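Local coordinates for protein 2-oxoglutarate dehydrogenase E3 component (Thermus thermophilus, PDB 2YQU) that probably reoxidises protein-bound dihydrolipoyl groups with NAD(+), using a bound FAD, as the E3 component of the 2-oxoglutarate dehydrogenase complex, at residues R305-A319 against G329-Y341. Residues are numbered along the deposited sequence; the frame is centred on the assembly and turned at random.
With FAD (flavin-adenine dinucleotide), chain D; CO3 (carbonate ion), chain C.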
loop_
_atom_site.group_PDB
_atom_site.type_symbol
_atom_site.label_atom_id
_atom_site.label_comp_id
_atom_site.label_asym_id
_atom_site.label_seq_id
_atom_site.Cartn_x
_atom_site.Cartn_y
_atom_site.Cartn_z
ATOM N N ARG A 305 0.720 -10.724 27.837
ATOM C CA ARG A 305 0.314 -11.685 26.804
ATOM C C ARG A 305 -0.010 -11.002 25.478
ATOM O O ARG A 305 -0.338 -9.821 25.450
ATOM C CB ARG A 305 -0.903 -12.506 27.265
ATOM C CG ARG A 305 -2.274 -11.814 27.139
ATOM C CD ARG A 305 -2.503 -10.695 28.138
ATOM N NE ARG A 305 -3.767 -9.988 27.915
ATOM C CZ ARG A 305 -3.919 -8.926 27.129
ATOM N NH1 ARG A 305 -2.895 -8.430 26.439
ATOM N NH2 ARG A 305 -5.111 -8.358 27.027
ATOM N N GLY A 306 0.058 -11.767 24.392
ATOM C CA GLY A 306 -0.350 -11.289 23.082
ATOM C C GLY A 306 0.833 -11.061 22.161
ATOM O O GLY A 306 1.983 -11.133 22.608
ATOM N N PRO A 307 0.562 -10.768 20.883
ATOM C CA PRO A 307 1.625 -10.606 19.884
ATOM C C PRO A 307 2.613 -9.507 20.271
ATOM O O PRO A 307 2.204 -8.406 20.640
ATOM C CB PRO A 307 0.860 -10.238 18.602
ATOM C CG PRO A 307 -0.528 -10.690 18.828
ATOM C CD PRO A 307 -0.776 -10.574 20.298
ATOM N N MET A 308 3.902 -9.812 20.171
ATOM C CA MET A 308 4.939 -8.887 20.577
ATOM C C MET A 308 5.243 -7.960 19.412
ATOM O O MET A 308 6.241 -8.136 18.703
ATOM C CB MET A 308 6.182 -9.639 21.044
ATOM C CG MET A 308 6.021 -10.270 22.397
ATOM S SD MET A 308 7.559 -11.015 22.964
ATOM C CE MET A 308 6.911 -12.419 23.681
ATOM N N LEU A 309 4.360 -6.979 19.238
ATOM C CA LEU A 309 4.422 -6.008 18.156
ATOM C C LEU A 309 4.314 -4.584 18.689
ATOM O O LEU A 309 3.641 -4.321 19.693
ATOM C CB LEU A 309 3.300 -6.259 17.146
ATOM C CG LEU A 309 3.071 -7.712 16.741
ATOM C CD1 LEU A 309 1.796 -7.831 15.925
ATOM C CD2 LEU A 309 4.253 -8.246 15.949
ATOM N N ALA A 310 4.976 -3.664 18.000
ATOM C CA ALA A 310 5.036 -2.276 18.420
ATOM C C ALA A 310 3.649 -1.650 18.464
ATOM O O ALA A 310 3.278 -1.032 19.441
ATOM C CB ALA A 310 5.942 -1.485 17.517
ATOM N N HIS A 311 2.878 -1.836 17.406
ATOM C CA HIS A 311 1.530 -1.270 17.358
ATOM C C HIS A 311 0.526 -1.972 18.279
ATOM O O HIS A 311 -0.504 -1.376 18.624
ATOM C CB HIS A 311 1.015 -1.227 15.924
ATOM C CG HIS A 311 1.083 -2.537 15.204
ATOM N ND1 HIS A 311 2.141 -2.888 14.395
ATOM C CD2 HIS A 311 0.210 -3.568 15.145
ATOM C CE1 HIS A 311 1.911 -4.077 13.861
ATOM N NE2 HIS A 311 0.749 -4.513 14.305
ATOM N N LYS A 312 0.813 -3.218 18.666
ATOM C CA LYS A 312 0.040 -3.912 19.685
ATOM C C LYS A 312 0.302 -3.189 20.992
ATOM O O LYS A 312 -0.624 -2.857 21.711
ATOM C CB LYS A 312 0.464 -5.383 19.810
ATOM C CG LYS A 312 -0.320 -6.184 20.822
ATOM C CD LYS A 312 0.305 -6.146 22.191
ATOM C CE LYS A 312 0.035 -7.429 22.962
ATOM N NZ LYS A 312 0.607 -7.339 24.339
ATOM N N ALA A 313 1.573 -2.934 21.271
ATOM C CA ALA A 313 1.956 -2.266 22.520
ATOM C C ALA A 313 1.316 -0.885 22.624
ATOM O O ALA A 313 0.777 -0.532 23.677
ATOM C CB ALA A 313 3.459 -2.141 22.624
ATOM N N SER A 314 1.380 -0.107 21.544
ATOM C CA SER A 314 0.862 1.255 21.536
ATOM C C SER A 314 -0.656 1.270 21.682
ATOM O O SER A 314 -1.197 2.088 22.405
ATOM C CB SER A 314 1.302 2.004 20.272
ATOM O OG SER A 314 0.800 1.380 19.098
ATOM N N GLU A 315 -1.349 0.357 21.009
ATOM C CA GLU A 315 -2.800 0.302 21.132
ATOM C C GLU A 315 -3.224 -0.055 22.547
ATOM O O GLU A 315 -4.239 0.436 23.033
ATOM C CB GLU A 315 -3.403 -0.678 20.124
ATOM C CG GLU A 315 -3.319 -0.188 18.683
ATOM C CD GLU A 315 -4.320 0.904 18.351
ATOM O OE1 GLU A 315 -4.641 1.726 19.231
ATOM O OE2 GLU A 315 -4.782 0.951 17.192
ATOM N N GLU A 316 -2.428 -0.894 23.211
ATOM C CA GLU A 316 -2.694 -1.285 24.590
ATOM C C GLU A 316 -2.426 -0.106 25.520
ATOM O O GLU A 316 -3.144 0.088 26.494
ATOM C CB GLU A 316 -1.858 -2.504 24.988
ATOM C CG GLU A 316 -2.464 -3.812 24.522
ATOM C CD GLU A 316 -1.645 -5.035 24.861
ATOM O OE1 GLU A 316 -0.444 -4.904 25.157
ATOM O OE2 GLU A 316 -2.211 -6.145 24.804
ATOM N N GLY A 317 -1.408 0.683 25.199
ATOM C CA GLY A 317 -1.102 1.899 25.932
ATOM C C GLY A 317 -2.267 2.882 25.877
ATOM O O GLY A 317 -2.662 3.436 26.906
ATOM N N ILE A 318 -2.832 3.064 24.686
ATOM C CA ILE A 318 -3.982 3.950 24.492
ATOM C C ILE A 318 -5.172 3.464 25.323
ATOM O O ILE A 318 -5.808 4.257 26.040
ATOM C CB ILE A 318 -4.380 4.026 22.987
ATOM C CG1 ILE A 318 -3.275 4.685 22.147
ATOM C CG2 ILE A 318 -5.713 4.769 22.815
ATOM C CD1 ILE A 318 -2.980 6.093 22.474
ATOM N N ALA A 319 -5.473 2.169 25.226
ATOM C CA ALA A 319 -6.625 1.576 25.913
ATOM C C ALA A 319 -6.467 1.629 27.429
ATOM O O ALA A 319 -7.444 1.832 28.148
ATOM C CB ALA A 319 -6.829 0.130 25.465
ATOM N N GLY A 329 -12.106 0.999 28.045
ATOM C CA GLY A 329 -11.086 0.892 27.016
ATOM C C GLY A 329 -11.201 -0.454 26.327
ATOM O O GLY A 329 -11.889 -1.359 26.816
ATOM N N HIS A 330 -10.526 -0.604 25.197
ATOM C CA HIS A 330 -10.631 -1.843 24.434
ATOM C C HIS A 330 -9.640 -1.850 23.276
ATOM O O HIS A 330 -9.422 -0.836 22.620
ATOM C CB HIS A 330 -12.077 -2.018 23.938
ATOM C CG HIS A 330 -12.244 -3.036 22.852
ATOM N ND1 HIS A 330 -12.608 -4.340 23.105
ATOM C CD2 HIS A 330 -12.124 -2.933 21.507
ATOM C CE1 HIS A 330 -12.699 -4.998 21.963
ATOM N NE2 HIS A 330 -12.410 -4.168 20.978
ATOM N N VAL A 331 -9.013 -3.002 23.068
ATOM C CA VAL A 331 -8.172 -3.235 21.913
ATOM C C VAL A 331 -8.824 -4.314 21.069
ATOM O O VAL A 331 -9.249 -5.345 21.586
ATOM C CB VAL A 331 -6.771 -3.720 22.317
ATOM C CG1 VAL A 331 -5.931 -4.018 21.069
ATOM C CG2 VAL A 331 -6.091 -2.675 23.203
ATOM N N ASP A 332 -8.905 -4.071 19.770
ATOM C CA ASP A 332 -9.401 -5.079 18.858
ATOM C C ASP A 332 -8.223 -5.899 18.379
ATOM O O ASP A 332 -7.587 -5.544 17.393
ATOM C CB ASP A 332 -10.117 -4.442 17.675
ATOM C CG ASP A 332 -10.786 -5.466 16.798
ATOM O OD1 ASP A 332 -10.599 -6.682 17.048
ATOM O OD2 ASP A 332 -11.525 -5.150 15.846
ATOM N N TYR A 333 -7.934 -6.992 19.082
ATOM C CA TYR A 333 -6.785 -7.846 18.737
ATOM C C TYR A 333 -6.923 -8.491 17.356
ATOM O O TYR A 333 -5.922 -8.763 16.698
ATOM C CB TYR A 333 -6.548 -8.899 19.829
ATOM C CG TYR A 333 -6.084 -8.252 21.112
ATOM C CD1 TYR A 333 -4.776 -7.798 21.243
ATOM C CD2 TYR A 333 -6.962 -8.040 22.164
ATOM C CE1 TYR A 333 -4.353 -7.164 22.400
ATOM C CE2 TYR A 333 -6.538 -7.405 23.335
ATOM C CZ TYR A 333 -5.237 -6.971 23.435
ATOM O OH TYR A 333 -4.804 -6.342 24.586
ATOM N N GLN A 334 -8.156 -8.698 16.908
ATOM C CA GLN A 334 -8.417 -9.305 15.591
ATOM C C GLN A 334 -8.124 -8.391 14.396
ATOM O O GLN A 334 -8.097 -8.852 13.245
ATOM C CB GLN A 334 -9.874 -9.763 15.513
ATOM C CG GLN A 334 -10.231 -10.801 16.543
ATOM C CD GLN A 334 -9.254 -11.945 16.546
ATOM O OE1 GLN A 334 -9.164 -12.688 15.563
ATOM N NE2 GLN A 334 -8.494 -12.079 17.630
ATOM N N ALA A 335 -7.916 -7.105 14.657
ATOM C CA ALA A 335 -7.625 -6.141 13.601
ATOM C C ALA A 335 -6.157 -5.718 13.577
ATOM O O ALA A 335 -5.796 -4.803 12.849
ATOM C CB ALA A 335 -8.525 -4.925 13.749
ATOM N N ILE A 336 -5.323 -6.371 14.396
ATOM C CA ILE A 336 -3.902 -6.043 14.481
ATOM C C ILE A 336 -3.116 -6.891 13.486
ATOM O O ILE A 336 -3.022 -8.111 13.660
ATOM C CB ILE A 336 -3.375 -6.297 15.918
ATOM C CG1 ILE A 336 -3.991 -5.274 16.872
ATOM C CG2 ILE A 336 -1.848 -6.232 15.957
ATOM C CD1 ILE A 336 -3.593 -5.472 18.349
ATOM N N PRO A 337 -2.537 -6.264 12.461
ATOM C CA PRO A 337 -1.724 -7.008 11.493
ATOM C C PRO A 337 -0.354 -7.377 12.030
ATOM O O PRO A 337 0.212 -6.667 12.868
ATOM C CB PRO A 337 -1.566 -6.021 10.343
ATOM C CG PRO A 337 -1.644 -4.701 10.977
ATOM C CD PRO A 337 -2.604 -4.834 12.116
ATOM N N SER A 338 0.158 -8.502 11.551
ATOM C CA SER A 338 1.530 -8.905 11.797
ATOM C C SER A 338 2.191 -9.038 10.432
ATOM O O SER A 338 1.679 -9.737 9.557
ATOM C CB SER A 338 1.571 -10.218 12.573
ATOM O OG SER A 338 2.911 -10.634 12.777
ATOM N N VAL A 339 3.312 -8.353 10.248
ATOM C CA VAL A 339 3.948 -8.230 8.936
ATOM C C VAL A 339 5.435 -8.553 9.014
ATOM O O VAL A 339 6.090 -8.244 10.001
ATOM C CB VAL A 339 3.774 -6.796 8.366
ATOM C CG1 VAL A 339 4.266 -6.708 6.921
ATOM C CG2 VAL A 339 2.323 -6.360 8.472
ATOM N N VAL A 340 5.948 -9.174 7.959
ATOM C CA VAL A 340 7.366 -9.431 7.786
ATOM C C VAL A 340 7.830 -8.577 6.613
ATOM O O VAL A 340 7.273 -8.681 5.518
ATOM C CB VAL A 340 7.626 -10.915 7.462
ATOM C CG1 VAL A 340 9.122 -11.199 7.397
ATOM C CG2 VAL A 340 6.919 -11.830 8.476
ATOM N N TYR A 341 8.847 -7.749 6.828
ATOM C CA TYR A 341 9.208 -6.684 5.874
ATOM C C TYR A 341 10.351 -7.069 4.923
ATOM O O TYR A 341 11.161 -6.238 4.502
ATOM C CB TYR A 341 9.499 -5.400 6.635
ATOM C CG TYR A 341 8.241 -4.872 7.276
ATOM C CD1 TYR A 341 8.028 -4.980 8.644
ATOM C CD2 TYR A 341 7.225 -4.339 6.494
ATOM C CE1 TYR A 341 6.843 -4.517 9.223
ATOM C CE2 TYR A 341 6.048 -3.884 7.064
ATOM C CZ TYR A 341 5.875 -3.959 8.426
ATOM O OH TYR A 341 4.689 -3.507 8.959
HETATM P PA FAD D . 9.986 -1.793 24.432
HETATM O O1A FAD D . 10.977 -2.888 24.565
HETATM O O2A FAD D . 9.951 -1.174 23.028
HETATM O O5B FAD D . 10.280 -0.688 25.552
HETATM C C5B FAD D . 10.573 -1.089 26.867
HETATM C C4B FAD D . 11.479 -0.034 27.463
HETATM O O4B FAD D . 11.458 -0.181 28.869
HETATM C C3B FAD D . 12.934 -0.184 27.025
HETATM O O3B FAD D . 13.379 1.002 26.405
HETATM C C2B FAD D . 13.696 -0.445 28.310
HETATM O O2B FAD D . 14.939 0.220 28.332
HETATM C C1B FAD D . 12.748 0.088 29.371
HETATM N N9A FAD D . 12.809 -0.529 30.700
HETATM C C8A FAD D . 12.678 -1.853 31.032
HETATM N N7A FAD D . 12.735 -1.971 32.372
HETATM C C5A FAD D . 12.902 -0.738 32.902
HETATM C C6A FAD D . 13.026 -0.275 34.208
HETATM N N6A FAD D . 12.845 -1.061 35.267
HETATM N N1A FAD D . 13.179 1.074 34.398
HETATM C C2A FAD D . 13.213 1.971 33.359
HETATM N N3A FAD D . 13.081 1.506 32.068
HETATM C C4A FAD D . 12.940 0.176 31.860
HETATM N N1 FAD D . 7.574 -4.848 15.993
HETATM C C2 FAD D . 6.705 -4.434 15.007
HETATM O O2 FAD D . 5.513 -4.223 15.253
HETATM N N3 FAD D . 7.166 -4.255 13.727
HETATM C C4 FAD D . 8.487 -4.493 13.417
HETATM O O4 FAD D . 8.875 -4.126 12.321
HETATM C C4X FAD D . 9.383 -4.907 14.402
HETATM N N5 FAD D . 10.714 -5.147 14.099
HETATM C C5X FAD D . 11.579 -5.555 15.112
HETATM C C6 FAD D . 12.920 -5.798 14.802
HETATM C C7 FAD D . 13.806 -6.212 15.807
HETATM C C7M FAD D . 15.264 -6.363 15.459
HETATM C C8 FAD D . 13.352 -6.376 17.112
HETATM C C8M FAD D . 14.319 -6.504 18.261
HETATM C C9 FAD D . 12.011 -6.137 17.417
HETATM C C9A FAD D . 11.116 -5.734 16.418
HETATM N N10 FAD D . 9.769 -5.504 16.712
HETATM C C10 FAD D . 8.915 -5.088 15.702
HETATM C "C1'" FAD D . 9.175 -5.793 18.066
HETATM C "C2'" FAD D . 9.067 -4.471 18.832
HETATM O "O2'" FAD D . 10.345 -3.870 18.973
HETATM C "C3'" FAD D . 8.384 -4.640 20.185
HETATM O "O3'" FAD D . 7.159 -5.327 20.017
HETATM C "C4'" FAD D . 8.089 -3.286 20.821
HETATM O "O4'" FAD D . 9.278 -2.555 20.994
HETATM C "C5'" FAD D . 7.348 -3.464 22.151
HETATM O "O5'" FAD D . 7.150 -2.212 22.769
HETATM P P FAD D . 7.091 -2.091 24.371
HETATM O O1P FAD D . 6.763 -0.681 24.739
HETATM O O2P FAD D . 6.199 -3.162 24.972
HETATM O O3P FAD D . 8.579 -2.422 24.903
HETATM C C CO3 C . 3.312 2.745 17.219
HETATM O O1 CO3 C . 3.648 4.002 17.381
HETATM O O2 CO3 C . 4.172 1.811 17.482
HETATM O O3 CO3 C . 2.124 2.401 16.800
#
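Glu316 OE2 is gripped by two groups: Tyr333 OH donates to its anti lone pair at 2.6 Å, and Arg305 NH1 forms a salt bridge from the syn side, tilted 33° out of the carboxylate plane (2.9 Å). Arg305 NH2 in turn reaches Tyr333 OH (3.2 Å) within the guanidinium plane, which stands 80° from the phenol ring. Lys312 NZ pairs with Glu316 OE1 (2.8 Å) and also holds the Arg305 carbonyl. Replacing Glu316 by an alanine removes the carboxylate and would probably leave the charges of Arg305 and Lys312 without their shared mate and the Tyr333 hydroxyl without this acceptor. Val331 CG1 lies over the centre of the Tyr333 ring, while its CG2 packs on Ala319 CB. At the other end, His311 NE2 donates in its ring plane to Pro337 O (2.6 Å). His311 CG sits between its backbone N and carbonyl carbon (chi1 53°), which sets the ring edge at Pro337 O and beside Ile336 CG2, 3.5 Å from CD2. One residue earlier, Ala310 N bonds FAD O2 (2.9 Å), placing the helix start at the flavin. Helix 310-326 packs on helix 11-22 and, here, on the segment leading into strand 338-340 of the antiparallel dimerisation-domain sheet; helix 407-419 and the second subunit pack against Pro337.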